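Local atomic coordinates of hydratase ChsH2 (Mycobacterium tuberculosis SUMu008, PDB entry 4W78), a protein that probably works together with its partner ChsH1 as a MaoC-like enoyl-CoA hydratase in the breakdown of cholesterol. Residues G102-K107 against V122-R127. Sequence-based numbering, arbitrary orientation.
Sequences GLITVK and VELSMR
Ile104 and Leu124 face each other as a hydrogen-bonded pair of an antiparallel beta hairpin, each residue giving one backbone bond and taking one. Ile104 N reaches Leu124 O at 2.7 Å in an almost straight bond, 176° at the hydrogen, and Leu124 N returns to Ile104 O at 3.0 Å. Val106 and Val122 repeat the exchange two residues along. At the end of the pairing near the chain's C-terminus, Met126 N makes only a weak bond to Gly102 O, at 3.4 Å. At the non-hydrogen-bonded pair Thr105 and Glu123 the strands come close enough for CA-H...O contacts, from Glu123 to Ile104 O and from Thr105 to Val122 O.

The apolar contacts lie on the face carrying Ile104, Val106, Val122 and Leu124. With chi1 at 68°, Leu124 sets CG between its own backbone N and carbonyl carbon, and CD2 leans across to Val106 CG2 (3.8 Å) and Ile104 CB (4.0 Å). Farther out, Ile104 CD1 presses against Met126 CE at 3.5 Å, tight for two methyl groups; a bend at chi3 (-43°) turns that methyl back over the isoleucine.

On the other face Thr105 and Glu123 run side by side, with OG1 of Thr105 3.9 Å from CG of Glu123, while the glutamate's OE1 is hydrogen-bonded to Ser75 OG. Strands 89-100 and 72-80 flank the hairpin. Helix 52-67 packs against its apolar face, the helix-on-sheet arrangement of the hot-dog fold to which MaoC-like hydratases belong; there Val122 meets Val59, Leu124 meets Ala67 and Met126 packs on Trp66.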
ATOM      1  N   GLY F 102      31.042  20.874 -10.486  1.00 56.89           N
ATOM      2  CA  GLY F 102      30.452  19.599 -10.110  1.00 54.26           C
ATOM      3  C   GLY F 102      28.973  19.686  -9.733  1.00 47.55           C
ATOM      4  O   GLY F 102      28.232  18.694  -9.827  1.00 45.00           O
ATOM      5  N   LEU F 103      28.566  20.879  -9.330  1.00 44.01           N
ATOM      6  CA  LEU F 103      27.199  21.112  -8.866  1.00 38.62           C
ATOM      7  C   LEU F 103      26.329  21.652 -10.007  1.00 36.25           C
ATOM      8  O   LEU F 103      26.629  22.682 -10.596  1.00 38.11           O
ATOM      9  CB  LEU F 103      27.228  22.100  -7.702  1.00 41.24           C
ATOM     10  CG  LEU F 103      25.903  22.498  -7.064  1.00 39.59           C
ATOM     11  CD1 LEU F 103      25.240  21.298  -6.417  1.00 39.37           C
ATOM     12  CD2 LEU F 103      26.152  23.602  -6.041  1.00 42.76           C
ATOM     13  N   ILE F 104      25.250  20.931 -10.289  1.00 32.79           N
ATOM     14  CA  ILE F 104      24.412  21.222 -11.444  1.00 31.06           C
ATOM     15  C   ILE F 104      23.031  21.607 -10.960  1.00 26.90           C
ATOM     16  O   ILE F 104      22.545  21.051  -9.983  1.00 25.05           O
ATOM     17  CB  ILE F 104      24.300  19.971 -12.335  1.00 31.63           C
ATOM     18  CG1 ILE F 104      25.674  19.625 -12.902  1.00 38.40           C
ATOM     19  CG2 ILE F 104      23.296  20.166 -13.465  1.00 29.62           C
ATOM     20  CD1 ILE F 104      25.929  18.162 -13.029  1.00 44.31           C
ATOM     21  N   THR F 105      22.415  22.560 -11.642  1.00 26.39           N
ATOM     22  CA  THR F 105      21.021  22.894 -11.393  1.00 23.33           C
ATOM     23  C   THR F 105      20.182  22.553 -12.617  1.00 22.16           C
ATOM     24  O   THR F 105      20.539  22.895 -13.746  1.00 24.42           O
ATOM     25  CB  THR F 105      20.849  24.380 -11.035  1.00 24.57           C
ATOM     26  OG1 THR F 105      21.670  24.683  -9.902  1.00 30.76           O
ATOM     27  CG2 THR F 105      19.394  24.668 -10.679  1.00 25.47           C
ATOM     28  N   VAL F 106      19.078  21.854 -12.384  1.00 20.13           N
ATOM     29  CA  VAL F 106      18.185  21.451 -13.454  1.00 18.25           C
ATOM     30  C   VAL F 106      16.791  21.993 -13.189  1.00 16.59           C
ATOM     31  O   VAL F 106      16.257  21.838 -12.082  1.00 18.91           O
ATOM     32  CB  VAL F 106      18.083  19.911 -13.554  1.00 19.10           C
ATOM     33  CG1 VAL F 106      17.080  19.512 -14.622  1.00 19.37           C
ATOM     34  CG2 VAL F 106      19.444  19.303 -13.837  1.00 22.84           C
ATOM     35  N   LYS F 107      16.200  22.629 -14.197  1.00 17.39           N
ATOM     36  CA  LYS F 107      14.798  23.045 -14.130  1.00 17.87           C
ATOM     37  C   LYS F 107      13.927  21.988 -14.778  1.00 19.25           C
ATOM     38  O   LYS F 107      14.198  21.548 -15.891  1.00 21.07           O
ATOM     39  CB  LYS F 107      14.583  24.396 -14.829  1.00 21.29           C
ATOM     40  CG  LYS F 107      13.110  24.807 -14.841  1.00 24.79           C
ATOM     41  CD  LYS F 107      12.891  26.123 -15.547  1.00 32.01           C
ATOM     42  CE  LYS F 107      11.423  26.520 -15.465  1.00 33.53           C
ATOM     43  NZ  LYS F 107      11.173  27.826 -16.121  1.00 39.39           N
ATOM     44  N   VAL F 122      16.137  21.461  -9.267  1.00 15.80           N
ATOM     45  CA  VAL F 122      16.850  20.367  -8.629  1.00 15.74           C
ATOM     46  C   VAL F 122      18.345  20.666  -8.652  1.00 17.39           C
ATOM     47  O   VAL F 122      18.890  21.026  -9.697  1.00 19.85           O
ATOM     48  CB  VAL F 122      16.610  19.047  -9.375  1.00 16.03           C
ATOM     49  CG1 VAL F 122      17.321  17.881  -8.688  1.00 15.69           C
ATOM     50  CG2 VAL F 122      15.107  18.776  -9.499  1.00 17.01           C
ATOM     51  N   GLU F 123      18.995  20.533  -7.503  1.00 17.33           N
ATOM     52  CA  GLU F 123      20.445  20.696  -7.425  1.00 19.62           C
ATOM     53  C   GLU F 123      21.055  19.331  -7.164  1.00 18.74           C
ATOM     54  O   GLU F 123      20.575  18.577  -6.333  1.00 16.97           O
ATOM     55  CB  GLU F 123      20.824  21.667  -6.314  1.00 21.39           C
ATOM     56  CG  GLU F 123      20.385  23.094  -6.586  1.00 31.05           C
ATOM     57  CD  GLU F 123      20.809  24.037  -5.481  1.00 37.95           C
ATOM     58  OE1 GLU F 123      21.110  23.537  -4.374  1.00 42.93           O
ATOM     59  OE2 GLU F 123      20.850  25.265  -5.715  1.00 41.98           O
ATOM     60  N   LEU F 124      22.113  19.000  -7.892  1.00 20.51           N
ATOM     61  CA  LEU F 124      22.706  17.689  -7.753  1.00 20.15           C
ATOM     62  C   LEU F 124      24.166  17.790  -8.118  1.00 23.30           C
ATOM     63  O   LEU F 124      24.584  18.756  -8.748  1.00 25.80           O
ATOM     64  CB  LEU F 124      22.036  16.682  -8.695  1.00 19.08           C
ATOM     65  CG  LEU F 124      22.237  16.860 -10.202  1.00 23.43           C
ATOM     66  CD1 LEU F 124      22.122  15.516 -10.912  1.00 27.52           C
ATOM     67  CD2 LEU F 124      21.238  17.847 -10.790  1.00 26.17           C
ATOM     68  N   SER F 125      24.932  16.791  -7.704  1.00 23.62           N
ATOM     69  CA  SER F 125      26.295  16.645  -8.186  1.00 26.93           C
ATOM     70  C   SER F 125      26.310  15.412  -9.069  1.00 27.12           C
ATOM     71  O   SER F 125      25.600  14.439  -8.810  1.00 24.76           O
ATOM     72  CB  SER F 125      27.255  16.475  -7.020  1.00 30.18           C
ATOM     73  OG  SER F 125      27.075  15.205  -6.432  1.00 32.54           O
ATOM     74  N   MET F 126      27.102  15.454 -10.132  1.00 30.59           N
ATOM     75  CA  MET F 126      27.165  14.331 -11.041  1.00 34.84           C
ATOM     76  C   MET F 126      28.624  13.965 -11.228  1.00 36.56           C
ATOM     77  O   MET F 126      29.502  14.821 -11.136  1.00 39.49           O
ATOM     78  CB  MET F 126      26.522  14.680 -12.384  1.00 40.53           C
ATOM     79  CG  MET F 126      25.982  13.475 -13.143  1.00 42.65           C
ATOM     80  SD  MET F 126      25.305  13.906 -14.760  1.00 62.03           S
ATOM     81  CE  MET F 126      24.390  15.374 -14.359  1.00 37.39           C
ATOM     82  N   ARG F 127      28.877  12.689 -11.477  1.00 39.10           N
ATOM     83  CA  ARG F 127      30.235  12.189 -11.600  1.00 43.06           C
ATOM     84  C   ARG F 127      30.534  11.888 -13.059  1.00 48.50           C
ATOM     85  O   ARG F 127      29.616  11.711 -13.857  1.00 48.49           O
ATOM     86  CB  ARG F 127      30.381  10.923 -10.763  1.00 42.02           C
ATOM     87  CG  ARG F 127      31.791  10.543 -10.403  1.00 46.93           C
ATOM     88  CD  ARG F 127      31.766   9.204  -9.692  1.00 47.11           C
ATOM     89  NE  ARG F 127      31.195   8.161 -10.542  1.00 47.39           N
ATOM     90  CZ  ARG F 127      30.779   6.979 -10.101  1.00 43.18           C
ATOM     91  NH1 ARG F 127      30.853   6.688  -8.811  1.00 39.18           N
ATOM     92  NH2 ARG F 127      30.275   6.093 -10.946  1.00 43.11           N
TER